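Local structure of tubulin-like protein CetZ1 (Haloferax volcanii, 4B46) at residues A[31-36]-A[91-96]; A[163-168]-A[343-348]; A[191-196]-A[282-287]. The protein binds GTP and controls archaeal cell shape, being essential for development of the rod-shaped cell type required for efficient swimming. All blocks are in the same frame, centred on the assembly; numbering follows the deposited sequence.

Contact 1: residues A[31-36]-A[91-96]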
ATOM      1  N   VAL A  31      11.519   1.951   5.931  1.00 24.73           N
ATOM      2  CA  VAL A  31      10.913   3.245   6.241  1.00 18.65           C
ATOM      3  C   VAL A  31      11.992   4.255   6.603  1.00 24.64           C
ATOM      4  O   VAL A  31      12.357   4.405   7.773  1.00 25.60           O
ATOM      5  CB  VAL A  31       9.895   3.121   7.387  1.00 23.55           C
ATOM      6  CG1 VAL A  31       9.067   4.394   7.504  1.00 23.95           C
ATOM      7  CG2 VAL A  31       8.992   1.908   7.158  1.00 17.95           C
ATOM      8  N   ARG A  32      12.506   4.944   5.589  1.00 24.53           N
ATOM      9  CA  ARG A  32      13.590   5.897   5.787  1.00 26.95           C
ATOM     10  C   ARG A  32      13.048   7.166   6.437  1.00 30.59           C
ATOM     11  O   ARG A  32      13.765   7.885   7.144  1.00 27.62           O
ATOM     12  CB  ARG A  32      14.266   6.215   4.453  1.00 35.10           C
ATOM     13  CG  ARG A  32      15.446   7.166   4.568  1.00 44.36           C
ATOM     14  CD  ARG A  32      16.570   6.578   5.401  1.00 54.68           C
ATOM     15  NE  ARG A  32      17.543   7.595   5.803  1.00 62.34           N
ATOM     16  CZ  ARG A  32      17.721   8.018   7.053  1.00 69.48           C
ATOM     17  NH1 ARG A  32      17.000   7.507   8.038  1.00 68.68           N
ATOM     18  NH2 ARG A  32      18.629   8.948   7.319  1.00 71.33           N
ATOM     19  N   ALA A  33      11.769   7.434   6.197  1.00 23.27           N
ATOM     20  CA  ALA A  33      11.094   8.561   6.829  1.00 24.74           C
ATOM     21  C   ALA A  33       9.620   8.246   6.980  1.00 19.79           C
ATOM     22  O   ALA A  33       9.005   7.681   6.080  1.00 21.48           O
ATOM     23  CB  ALA A  33      11.266   9.815   6.005  1.00 23.19           C
ATOM     24  N   ALA A  34       9.047   8.613   8.119  1.00 21.27           N
ATOM     25  CA  ALA A  34       7.615   8.434   8.311  1.00 22.23           C
ATOM     26  C   ALA A  34       6.962   9.725   8.815  1.00 24.28           C
ATOM     27  O   ALA A  34       7.466  10.373   9.729  1.00 22.50           O
ATOM     28  CB  ALA A  34       7.343   7.280   9.247  1.00 20.53           C
ATOM     29  N   VAL A  35       5.854  10.096   8.184  1.00 19.65           N
ATOM     30  CA  VAL A  35       5.109  11.304   8.537  1.00 19.21           C
ATOM     31  C   VAL A  35       3.617  10.959   8.602  1.00 18.71           C
ATOM     32  O   VAL A  35       3.144  10.123   7.829  1.00 19.86           O
ATOM     33  CB  VAL A  35       5.369  12.437   7.505  1.00 21.61           C
ATOM     34  CG1 VAL A  35       4.425  13.612   7.722  1.00 21.24           C
ATOM     35  CG2 VAL A  35       6.835  12.915   7.582  1.00 21.97           C
ATOM     36  N   ALA A  36       2.897  11.571   9.541  1.00 21.44           N
ATOM     37  CA  ALA A  36       1.450  11.372   9.683  1.00 16.61           C
ATOM     38  C   ALA A  36       0.741  12.717   9.591  1.00 19.25           C
ATOM     39  O   ALA A  36       1.138  13.685  10.254  1.00 18.13           O
ATOM     40  CB  ALA A  36       1.130  10.718  11.016  1.00 16.53           C
ATOM     41  N   ASP A  91      10.159  18.686   4.763  1.00 27.20           N
ATOM     42  CA  ASP A  91      11.450  19.351   4.608  1.00 31.11           C
ATOM     43  C   ASP A  91      12.543  18.815   5.538  1.00 35.97           C
ATOM     44  O   ASP A  91      13.722  19.127   5.362  1.00 38.41           O
ATOM     45  CB  ASP A  91      11.305  20.861   4.805  1.00 32.07           C
ATOM     46  CG  ASP A  91      10.685  21.551   3.604  1.00 33.02           C
ATOM     47  OD1 ASP A  91      10.680  20.957   2.508  1.00 38.58           O
ATOM     48  OD2 ASP A  91      10.206  22.693   3.763  1.00 37.95           O
ATOM     49  N   SER A  92      12.154  18.015   6.525  1.00 40.73           N
ATOM     50  CA  SER A  92      13.115  17.433   7.457  1.00 45.60           C
ATOM     51  C   SER A  92      13.546  16.034   7.009  1.00 48.19           C
ATOM     52  O   SER A  92      14.540  15.490   7.493  1.00 54.57           O
ATOM     53  CB  SER A  92      12.533  17.395   8.870  1.00 53.25           C
ATOM     54  OG  SER A  92      12.121  18.690   9.281  1.00 60.52           O
ATOM     55  N   ILE A  93      12.793  15.467   6.071  1.00 41.78           N
ATOM     56  CA  ILE A  93      13.106  14.168   5.481  1.00 43.01           C
ATOM     57  C   ILE A  93      14.307  14.243   4.543  1.00 43.64           C
ATOM     58  O   ILE A  93      14.354  15.102   3.669  1.00 41.03           O
ATOM     59  CB  ILE A  93      11.905  13.655   4.665  1.00 39.74           C
ATOM     60  CG1 ILE A  93      10.755  13.276   5.597  1.00 38.28           C
ATOM     61  CG2 ILE A  93      12.303  12.487   3.765  1.00 46.68           C
ATOM     62  CD1 ILE A  93       9.495  12.866   4.865  1.00 38.62           C
ATOM     63  N   PRO A  94      15.278  13.329   4.708  1.00 46.29           N
ATOM     64  CA  PRO A  94      16.398  13.261   3.766  1.00 44.68           C
ATOM     65  C   PRO A  94      15.930  12.623   2.454  1.00 44.77           C
ATOM     66  O   PRO A  94      16.117  11.421   2.228  1.00 41.07           O
ATOM     67  CB  PRO A  94      17.395  12.352   4.481  1.00 48.78           C
ATOM     68  CG  PRO A  94      16.528  11.441   5.308  1.00 50.17           C
ATOM     69  CD  PRO A  94      15.328  12.254   5.717  1.00 46.58           C
ATOM     70  N   VAL A  95      15.311  13.434   1.602  1.00 40.71           N
ATOM     71  CA  VAL A  95      14.684  12.942   0.381  1.00 37.27           C
ATOM     72  C   VAL A  95      15.687  12.328  -0.601  1.00 37.01           C
ATOM     73  O   VAL A  95      15.357  11.375  -1.299  1.00 33.05           O
ATOM     74  CB  VAL A  95      13.833  14.043  -0.299  1.00 43.38           C
ATOM     75  CG1 VAL A  95      13.243  13.549  -1.614  1.00 41.43           C
ATOM     76  CG2 VAL A  95      12.717  14.499   0.643  1.00 41.76           C
ATOM     77  N   HIS A  96      16.915  12.848  -0.635  1.00 31.53           N
ATOM     78  CA  HIS A  96      17.948  12.274  -1.494  1.00 40.09           C
ATOM     79  C   HIS A  96      18.248  10.816  -1.142  1.00 38.64           C
ATOM     80  O   HIS A  96      18.859  10.096  -1.931  1.00 36.43           O
ATOM     81  CB  HIS A  96      19.242  13.095  -1.442  1.00 49.63           C
ATOM     82  CG  HIS A  96      19.119  14.463  -2.038  1.00 52.80           C
ATOM     83  ND1 HIS A  96      18.720  14.676  -3.340  1.00 53.78           N
ATOM     84  CD2 HIS A  96      19.343  15.688  -1.510  1.00 53.73           C
ATOM     85  CE1 HIS A  96      18.695  15.974  -3.585  1.00 51.62           C
ATOM     86  NE2 HIS A  96      19.071  16.610  -2.492  1.00 55.10           N
TER
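Ile-93 packs on Ala-33 and Val-35 in a small apolar contact of the Rossmann-like GTPase domain. It joins strand 31-38, near one edge of the sheet, to the loop between helix 83-90 and strand 100-106. The loop lies across one face of the strand. Ala-33 and Val-35 face it, while Ala-34 points the other way, onto helix 9-26.

The CB of Ala-33 sits in the fork of Ile-93, 3.5 Å from its CG1 and 3.6 Å from its CG2. With Ile-93 CG1 beside its own backbone N (chi1 -70°) and the chain extended beyond it (chi2 175°), CD1 reaches Val-35 CG2 at 3.8 Å. The strand itself is fixed by backbone hydrogen bonds of Ala-33 and Val-35 to strand 3-8.

Solvent reaches the other end of the contact, where Arg-32 is exposed and Pro-94 partly exposed. Pro-94 is the centre of an inverse gamma turn, and its CG is the atom that meets Arg-32. The arginine chain bends at chi2 (63°) and crosses the proline at about a right angle. Its charge is answered by Glu-97, the next residue of the same loop after His-96, through a salt bridge from NE. Over one face of the guanidinium lies Pro-94 CG, 3.8 Å from Arg-32 NH2.

Contact 2: residues A[163-168]-A[343-348]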
ATOM      1  N   ASN A 163       1.535   5.039  -9.416  1.00 15.32           N
ATOM      2  CA  ASN A 163       0.860   3.750  -9.338  1.00 14.79           C
ATOM      3  C   ASN A 163       0.094   3.698  -8.029  1.00 17.20           C
ATOM      4  O   ASN A 163       0.567   4.172  -6.998  1.00 15.19           O
ATOM      5  CB  ASN A 163       1.865   2.585  -9.403  1.00 11.13           C
ATOM      6  CG  ASN A 163       1.196   1.247  -9.734  1.00 15.47           C
ATOM      7  OD1 ASN A 163       0.394   0.713  -8.948  1.00 13.36           O
ATOM      8  ND2 ASN A 163       1.532   0.700 -10.903  1.00 15.43           N
ATOM      9  N   LEU A 164      -1.102   3.137  -8.072  1.00 12.83           N
ATOM     10  CA  LEU A 164      -1.898   3.036  -6.866  1.00 13.76           C
ATOM     11  C   LEU A 164      -2.003   1.579  -6.439  1.00 12.60           C
ATOM     12  O   LEU A 164      -2.686   0.790  -7.077  1.00 12.08           O
ATOM     13  CB  LEU A 164      -3.287   3.645  -7.080  1.00 13.69           C
ATOM     14  CG  LEU A 164      -4.197   3.524  -5.856  1.00 16.30           C
ATOM     15  CD1 LEU A 164      -3.588   4.276  -4.667  1.00 15.50           C
ATOM     16  CD2 LEU A 164      -5.599   4.033  -6.181  1.00 10.59           C
ATOM     17  N   LEU A 165      -1.278   1.229  -5.384  1.00 11.87           N
ATOM     18  CA  LEU A 165      -1.386  -0.080  -4.765  1.00 12.14           C
ATOM     19  C   LEU A 165      -2.661  -0.063  -3.937  1.00 16.31           C
ATOM     20  O   LEU A 165      -2.914   0.900  -3.213  1.00 15.60           O
ATOM     21  CB  LEU A 165      -0.199  -0.345  -3.825  1.00 11.56           C
ATOM     22  CG  LEU A 165       1.286  -0.399  -4.262  1.00 19.91           C
ATOM     23  CD1 LEU A 165       1.620  -1.690  -4.976  1.00 28.03           C
ATOM     24  CD2 LEU A 165       1.740   0.782  -5.101  1.00 28.07           C
ATOM     25  N   VAL A 166      -3.453  -1.126  -4.027  1.00 12.83           N
ATOM     26  CA  VAL A 166      -4.756  -1.147  -3.354  1.00 13.71           C
ATOM     27  C   VAL A 166      -4.875  -2.318  -2.379  1.00 17.84           C
ATOM     28  O   VAL A 166      -4.468  -3.448  -2.679  1.00 15.85           O
ATOM     29  CB  VAL A 166      -5.912  -1.188  -4.383  1.00 12.26           C
ATOM     30  CG1 VAL A 166      -7.297  -1.291  -3.692  1.00 11.12           C
ATOM     31  CG2 VAL A 166      -5.851   0.024  -5.300  1.00 13.15           C
ATOM     32  N   PHE A 167      -5.422  -2.029  -1.203  1.00 13.76           N
ATOM     33  CA  PHE A 167      -5.846  -3.054  -0.262  1.00 14.90           C
ATOM     34  C   PHE A 167      -7.331  -2.833   0.024  1.00 20.35           C
ATOM     35  O   PHE A 167      -7.733  -1.741   0.431  1.00 17.35           O
ATOM     36  CB  PHE A 167      -5.022  -3.003   1.032  1.00 12.28           C
ATOM     37  CG  PHE A 167      -5.318  -4.136   1.974  1.00 14.98           C
ATOM     38  CD1 PHE A 167      -6.377  -4.055   2.869  1.00 17.06           C
ATOM     39  CD2 PHE A 167      -4.545  -5.291   1.954  1.00 15.35           C
ATOM     40  CE1 PHE A 167      -6.662  -5.103   3.734  1.00 16.44           C
ATOM     41  CE2 PHE A 167      -4.820  -6.348   2.809  1.00 14.24           C
ATOM     42  CZ  PHE A 167      -5.883  -6.252   3.703  1.00 17.04           C
ATOM     43  N   ASP A 168      -8.146  -3.861  -0.198  1.00 19.01           N
ATOM     44  CA  ASP A 168      -9.595  -3.732  -0.033  1.00 18.88           C
ATOM     45  C   ASP A 168     -10.053  -4.336   1.301  1.00 21.14           C
ATOM     46  O   ASP A 168     -10.099  -5.559   1.443  1.00 16.79           O
ATOM     47  CB  ASP A 168     -10.296  -4.423  -1.217  1.00 16.76           C
ATOM     48  CG  ASP A 168     -11.796  -4.135  -1.282  1.00 21.93           C
ATOM     49  OD1 ASP A 168     -12.355  -3.505  -0.352  1.00 17.67           O
ATOM     50  OD2 ASP A 168     -12.421  -4.538  -2.286  1.00 15.81           O
ATOM     51  N   VAL A 343       5.799 -13.268  -2.465  1.00 17.23           N
ATOM     52  CA  VAL A 343       4.904 -12.173  -2.796  1.00 16.39           C
ATOM     53  C   VAL A 343       4.856 -12.002  -4.298  1.00 13.07           C
ATOM     54  O   VAL A 343       5.877 -12.054  -4.971  1.00 15.84           O
ATOM     55  CB  VAL A 343       5.358 -10.847  -2.125  1.00 22.85           C
ATOM     56  CG1 VAL A 343       5.026  -9.634  -2.994  1.00 23.29           C
ATOM     57  CG2 VAL A 343       4.727 -10.706  -0.746  1.00 23.78           C
ATOM     58  N   ILE A 344       3.664 -11.806  -4.832  1.00 17.47           N
ATOM     59  CA  ILE A 344       3.534 -11.468  -6.235  1.00 15.48           C
ATOM     60  C   ILE A 344       2.900 -10.094  -6.345  1.00 16.24           C
ATOM     61  O   ILE A 344       1.816  -9.859  -5.820  1.00 17.82           O
ATOM     62  CB  ILE A 344       2.680 -12.501  -6.988  1.00 14.29           C
ATOM     63  CG1 ILE A 344       3.296 -13.907  -6.826  1.00 21.29           C
ATOM     64  CG2 ILE A 344       2.580 -12.123  -8.459  1.00 16.10           C
ATOM     65  CD1 ILE A 344       2.471 -15.022  -7.444  1.00 20.20           C
ATOM     66  N   LEU A 345       3.597  -9.184  -7.011  1.00 15.65           N
ATOM     67  CA  LEU A 345       3.075  -7.858  -7.272  1.00 12.53           C
ATOM     68  C   LEU A 345       2.581  -7.871  -8.701  1.00 15.46           C
ATOM     69  O   LEU A 345       3.325  -8.238  -9.615  1.00 14.79           O
ATOM     70  CB  LEU A 345       4.180  -6.805  -7.098  1.00 11.22           C
ATOM     71  CG  LEU A 345       3.916  -5.407  -7.660  1.00 17.56           C
ATOM     72  CD1 LEU A 345       2.715  -4.733  -6.976  1.00 15.50           C
ATOM     73  CD2 LEU A 345       5.176  -4.524  -7.559  1.00 15.08           C
ATOM     74  N   LEU A 346       1.310  -7.524  -8.882  1.00 12.86           N
ATOM     75  CA  LEU A 346       0.713  -7.442 -10.202  1.00 13.41           C
ATOM     76  C   LEU A 346       0.316  -5.998 -10.439  1.00 16.37           C
ATOM     77  O   LEU A 346      -0.508  -5.448  -9.712  1.00 14.52           O
ATOM     78  CB  LEU A 346      -0.514  -8.356 -10.308  1.00 14.08           C
ATOM     79  CG  LEU A 346      -0.247  -9.848 -10.099  1.00 18.25           C
ATOM     80  CD1 LEU A 346      -1.555 -10.627 -10.055  1.00 21.60           C
ATOM     81  CD2 LEU A 346       0.654 -10.397 -11.199  1.00 14.88           C
ATOM     82  N   SER A 347       0.928  -5.376 -11.442  1.00 13.21           N
ATOM     83  CA  SER A 347       0.689  -3.971 -11.702  1.00 18.00           C
ATOM     84  C   SER A 347      -0.095  -3.823 -12.988  1.00 18.27           C
ATOM     85  O   SER A 347       0.126  -4.565 -13.929  1.00 19.00           O
ATOM     86  CB  SER A 347       2.016  -3.209 -11.766  1.00 18.47           C
ATOM     87  OG  SER A 347       1.868  -1.961 -12.433  1.00 28.43           O
ATOM     88  N   GLY A 348      -1.027  -2.875 -13.015  1.00 13.74           N
ATOM     89  CA  GLY A 348      -1.786  -2.620 -14.225  1.00 17.67           C
ATOM     90  C   GLY A 348      -2.913  -3.618 -14.423  1.00 20.89           C
ATOM     91  O   GLY A 348      -3.219  -4.019 -15.551  1.00 23.12           O
TER
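The CA atoms of segments 163-168 and 343-348 come nearest at Asn-163 and Ser-347, 8.1 Å apart, and the segments spread apart toward Asp-168 and Val-343. The strands run antiparallel in the sheet but are strongly twisted against each other. Strand 228-237 runs between them in the mixed sheet, so the two segments share no backbone hydrogen bond. They meet only through side chains that come together over strand 228-237, where Leu-165 and Ser-347 both touch Ser-229. One segment belongs to the GTPase domain and the other to the C-terminal domain.

Two pairs carry the contact. In the polar pair, Asn-163 ND2 gives a weak hydrogen bond to Ser-347 OG, 3.1 Å long and bent to 134° at the hydrogen. Asn-163 CG stands opposite the backbone N (chi1 -163°), and Ser-347 OG does the same on its own residue (chi1 161°). Both groups are thereby brought to a common point beside Ser-229.

The apolar pair is Leu-165 and Leu-345. A single methyl of each does the touching: Leu-165 CD1 and Leu-345 CD1 are 3.8 Å apart. The two side chains cross at about a right angle. Leu-165 also packs on Phe-194 of helix 179-198.

The amide of Asn-163 has further partners: OD1 is hydrogen-bonded to Ser-229 OG, and ND2 also bonds to Leu-223 O. Ser-347 OG has a weak hydrogen bond with Thr-222 O, in the same helix end as Leu-223.

All four touching residues are buried. The amide is held at its oxygen and its nitrogen, which fixes its rotation and satisfies both polar atoms. The Asn-163 to Ser-347 bond is weak. The stronger hold on the amide comes from Ser-229 and Leu-223, which anchors Asn-163 of the GTPase-domain strand to residues of the C-terminal domain range.

Contact 3: residues A[191-196]-A[282-287]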
ATOM      1  N   VAL A 191       0.776  -4.825   6.468  1.00 18.31           N
ATOM      2  CA  VAL A 191       2.204  -4.595   6.641  1.00 17.40           C
ATOM      3  C   VAL A 191       3.066  -5.832   6.302  1.00 23.18           C
ATOM      4  O   VAL A 191       4.152  -5.694   5.756  1.00 26.33           O
ATOM      5  CB  VAL A 191       2.495  -4.053   8.060  1.00 22.65           C
ATOM      6  CG1 VAL A 191       3.947  -3.908   8.268  1.00 26.77           C
ATOM      7  CG2 VAL A 191       1.827  -2.684   8.249  1.00 19.45           C
ATOM      8  N   ASN A 192       2.582  -7.033   6.609  1.00 22.91           N
ATOM      9  CA  ASN A 192       3.329  -8.248   6.278  1.00 24.00           C
ATOM     10  C   ASN A 192       3.500  -8.419   4.778  1.00 18.76           C
ATOM     11  O   ASN A 192       4.510  -8.923   4.309  1.00 22.55           O
ATOM     12  CB  ASN A 192       2.638  -9.490   6.846  1.00 22.88           C
ATOM     13  CG  ASN A 192       2.858  -9.648   8.336  1.00 35.27           C
ATOM     14  OD1 ASN A 192       3.885  -9.232   8.870  1.00 38.80           O
ATOM     15  ND2 ASN A 192       1.893 -10.263   9.017  1.00 38.91           N
ATOM     16  N   ARG A 193       2.491  -8.002   4.031  1.00 19.88           N
ATOM     17  CA  ARG A 193       2.494  -8.157   2.587  1.00 19.70           C
ATOM     18  C   ARG A 193       3.348  -7.109   1.910  1.00 20.76           C
ATOM     19  O   ARG A 193       4.261  -7.447   1.155  1.00 19.03           O
ATOM     20  CB  ARG A 193       1.063  -8.139   2.051  1.00 22.96           C
ATOM     21  CG  ARG A 193       0.353  -9.452   2.354  1.00 20.11           C
ATOM     22  CD  ARG A 193      -1.169  -9.374   2.278  1.00 19.61           C
ATOM     23  NE  ARG A 193      -1.692 -10.736   2.353  1.00 21.94           N
ATOM     24  CZ  ARG A 193      -1.766 -11.432   3.480  1.00 21.85           C
ATOM     25  NH1 ARG A 193      -1.395 -10.874   4.629  1.00 21.56           N
ATOM     26  NH2 ARG A 193      -2.218 -12.675   3.459  1.00 19.04           N
ATOM     27  N   PHE A 194       3.061  -5.837   2.177  1.00 13.80           N
ATOM     28  CA  PHE A 194       3.847  -4.769   1.571  1.00 12.63           C
ATOM     29  C   PHE A 194       5.243  -4.666   2.177  1.00 16.36           C
ATOM     30  O   PHE A 194       6.186  -4.195   1.530  1.00 20.92           O
ATOM     31  CB  PHE A 194       3.089  -3.442   1.627  1.00 17.93           C
ATOM     32  CG  PHE A 194       1.846  -3.434   0.779  1.00 16.55           C
ATOM     33  CD1 PHE A 194       1.937  -3.305  -0.597  1.00 18.73           C
ATOM     34  CD2 PHE A 194       0.590  -3.587   1.352  1.00 16.02           C
ATOM     35  CE1 PHE A 194       0.806  -3.323  -1.391  1.00 17.20           C
ATOM     36  CE2 PHE A 194      -0.550  -3.610   0.566  1.00 17.74           C
ATOM     37  CZ  PHE A 194      -0.443  -3.465  -0.806  1.00 19.78           C
ATOM     38  N   GLY A 195       5.389  -5.117   3.415  1.00 18.71           N
ATOM     39  CA  GLY A 195       6.701  -5.156   4.032  1.00 18.11           C
ATOM     40  C   GLY A 195       7.615  -6.160   3.344  1.00 23.38           C
ATOM     41  O   GLY A 195       8.819  -5.939   3.226  1.00 20.08           O
ATOM     42  N   VAL A 196       7.058  -7.280   2.894  1.00 19.12           N
ATOM     43  CA  VAL A 196       7.891  -8.273   2.211  1.00 20.63           C
ATOM     44  C   VAL A 196       8.282  -7.742   0.842  1.00 21.54           C
ATOM     45  O   VAL A 196       9.436  -7.864   0.431  1.00 24.59           O
ATOM     46  CB  VAL A 196       7.206  -9.655   2.095  1.00 23.78           C
ATOM     47  CG1 VAL A 196       7.913 -10.531   1.061  1.00 23.48           C
ATOM     48  CG2 VAL A 196       7.208 -10.348   3.437  1.00 23.82           C
ATOM     49  N   ARG A 282      -5.942 -15.185  -1.579  1.00 20.82           N
ATOM     50  CA  ARG A 282      -6.588 -13.880  -1.477  1.00 19.58           C
ATOM     51  C   ARG A 282      -5.592 -12.748  -1.763  1.00 17.30           C
ATOM     52  O   ARG A 282      -4.521 -12.669  -1.161  1.00 18.92           O
ATOM     53  CB  ARG A 282      -7.225 -13.712  -0.102  1.00 20.85           C
ATOM     54  CG  ARG A 282      -8.079 -12.449   0.051  1.00 27.28           C
ATOM     55  CD  ARG A 282      -8.708 -12.406   1.424  1.00 32.57           C
ATOM     56  NE  ARG A 282      -9.728 -13.438   1.562  1.00 38.65           N
ATOM     57  CZ  ARG A 282      -9.916 -14.157   2.658  1.00 48.56           C
ATOM     58  NH1 ARG A 282      -9.141 -13.951   3.716  1.00 54.04           N
ATOM     59  NH2 ARG A 282     -10.872 -15.082   2.694  1.00 42.97           N
ATOM     60  N   LEU A 283      -5.957 -11.890  -2.708  1.00 16.63           N
ATOM     61  CA  LEU A 283      -5.152 -10.728  -3.069  1.00 17.57           C
ATOM     62  C   LEU A 283      -5.542  -9.506  -2.238  1.00 18.25           C
ATOM     63  O   LEU A 283      -6.647  -9.439  -1.722  1.00 13.95           O
ATOM     64  CB  LEU A 283      -5.366 -10.414  -4.544  1.00 18.91           C
ATOM     65  CG  LEU A 283      -5.121 -11.607  -5.474  1.00 20.65           C
ATOM     66  CD1 LEU A 283      -5.276 -11.150  -6.906  1.00 18.78           C
ATOM     67  CD2 LEU A 283      -3.730 -12.211  -5.240  1.00 15.31           C
ATOM     68  N   THR A 284      -4.634  -8.541  -2.122  1.00 16.67           N
ATOM     69  CA  THR A 284      -4.941  -7.298  -1.412  1.00 18.45           C
ATOM     70  C   THR A 284      -6.166  -6.650  -2.055  1.00 18.84           C
ATOM     71  O   THR A 284      -7.099  -6.232  -1.359  1.00 14.30           O
ATOM     72  CB  THR A 284      -3.719  -6.332  -1.379  1.00 16.12           C
ATOM     73  OG1 THR A 284      -3.301  -6.009  -2.712  1.00 15.17           O
ATOM     74  CG2 THR A 284      -2.552  -6.974  -0.627  1.00 11.60           C
ATOM     75  N   LEU A 285      -6.166  -6.607  -3.388  1.00 15.13           N
ATOM     76  CA  LEU A 285      -7.347  -6.267  -4.176  1.00 14.24           C
ATOM     77  C   LEU A 285      -7.742  -7.459  -5.042  1.00 17.36           C
ATOM     78  O   LEU A 285      -7.033  -7.799  -5.978  1.00 13.32           O
ATOM     79  CB  LEU A 285      -7.086  -5.048  -5.080  1.00 14.37           C
ATOM     80  CG  LEU A 285      -8.195  -4.722  -6.100  1.00 15.30           C
ATOM     81  CD1 LEU A 285      -9.527  -4.318  -5.419  1.00 17.26           C
ATOM     82  CD2 LEU A 285      -7.738  -3.640  -7.073  1.00 15.87           C
ATOM     83  N   PRO A 286      -8.879  -8.106  -4.730  1.00 19.58           N
ATOM     84  CA  PRO A 286      -9.287  -9.259  -5.546  1.00 18.75           C
ATOM     85  C   PRO A 286      -9.534  -8.872  -7.002  1.00 20.99           C
ATOM     86  O   PRO A 286     -10.060  -7.788  -7.283  1.00 21.19           O
ATOM     87  CB  PRO A 286     -10.593  -9.726  -4.881  1.00 19.77           C
ATOM     88  CG  PRO A 286     -10.475  -9.270  -3.483  1.00 18.39           C
ATOM     89  CD  PRO A 286      -9.730  -7.939  -3.544  1.00 19.03           C
ATOM     90  N   CYS A 287      -9.116  -9.747  -7.911  1.00 17.23           N
ATOM     91  CA  CYS A 287      -9.294  -9.550  -9.343  1.00 18.65           C
ATOM     92  C   CYS A 287      -8.866 -10.817 -10.066  1.00 20.77           C
ATOM     93  O   CYS A 287      -8.334 -11.738  -9.454  1.00 26.24           O
ATOM     94  CB  CYS A 287      -8.456  -8.362  -9.837  1.00 21.04           C
ATOM     95  SG  CYS A 287      -6.664  -8.539  -9.620  1.00 24.31           S
TER
HETATM   96  O   HOH W   1      -2.428 -10.897  -0.390  1.00 15.39           O
HETATM   97  O   HOH W   2      -2.712 -13.916   1.111  1.00 19.48           O
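Thr-284 meets Arg-193 and Phe-194 through its methyl group, where helix 179-198 passes the loop between helix 265-280 and strand 294-301. No direct hydrogen bond links the two segments. The contact rests on loose van der Waals packing of one methyl and on two bridging waters.

The packing centres on Thr-284 CG2. It lies 4.0 Å from Arg-193 CD, as the arginine chain and the threonine run antiparallel alongside each other. It also lies 4.1 Å from Phe-194 CE2, reaching the ring obliquely. Thr-284 CG2 is placed opposite its own carbonyl carbon, and OG1 (chi1 59°) is turned elsewhere. That hydroxyl is hydrogen-bonded to Val-166 O and to Val-231 N.

The water bridges join Arg-193 to the backbone of Arg-282. The arginine is extended from CG to NE, which leaves Arg-193 NE 4.9 Å from Arg-282 O, a gap that water fills. One water accepts from Arg-193 NE at 2.8 Å, and a second accepts from Arg-193 NH2 at 2.7 Å. Both lie in the guanidinium plane, at its edge. They stand 2.8 Å and 3.2 Å, respectively, from Arg-282 O. The remaining nitrogen, NH1, bonds to Glu-189 O one turn back in the helix.

Helix 179-198 corresponds to the core helix that links the two domains in tubulin and FtsZ. Here Phe-194 is wedged among Phe-19 of helix 9-26, Leu-165 of strand 163-168 and Val-231 of strand 228-237. Thr-284 pairs its backbone with Asp-168 and Val-231, so the loop is bonded to the last residue of strand 163-168 and to Val-231, inside strand 228-237.

Contacts 2 and 3 form one neighbourhood, with centres 8 Å apart, and contact 3 is nested in the chain loop that contact 2 closes. They touch directly. Asp-168 N and Thr-284 O are 2.8 Å apart, a probable hydrogen bond, and Val-343 CG2 packs on Val-196 CG1 at 3.7 Å. Contact 1 stands apart, its centre 23 Å from that of contact 2 and 24 Å from that of contact 3, though contacts 1 and 2 reach the same sheet. None of the contacts is at an annotated GTP-binding residue: the side chains of Leu-165 and Phe-194 are about 13 Å and 10 Å from bound GDP. The side chain of Val-35 is about 9 Å from Gly-13, which binds GTP.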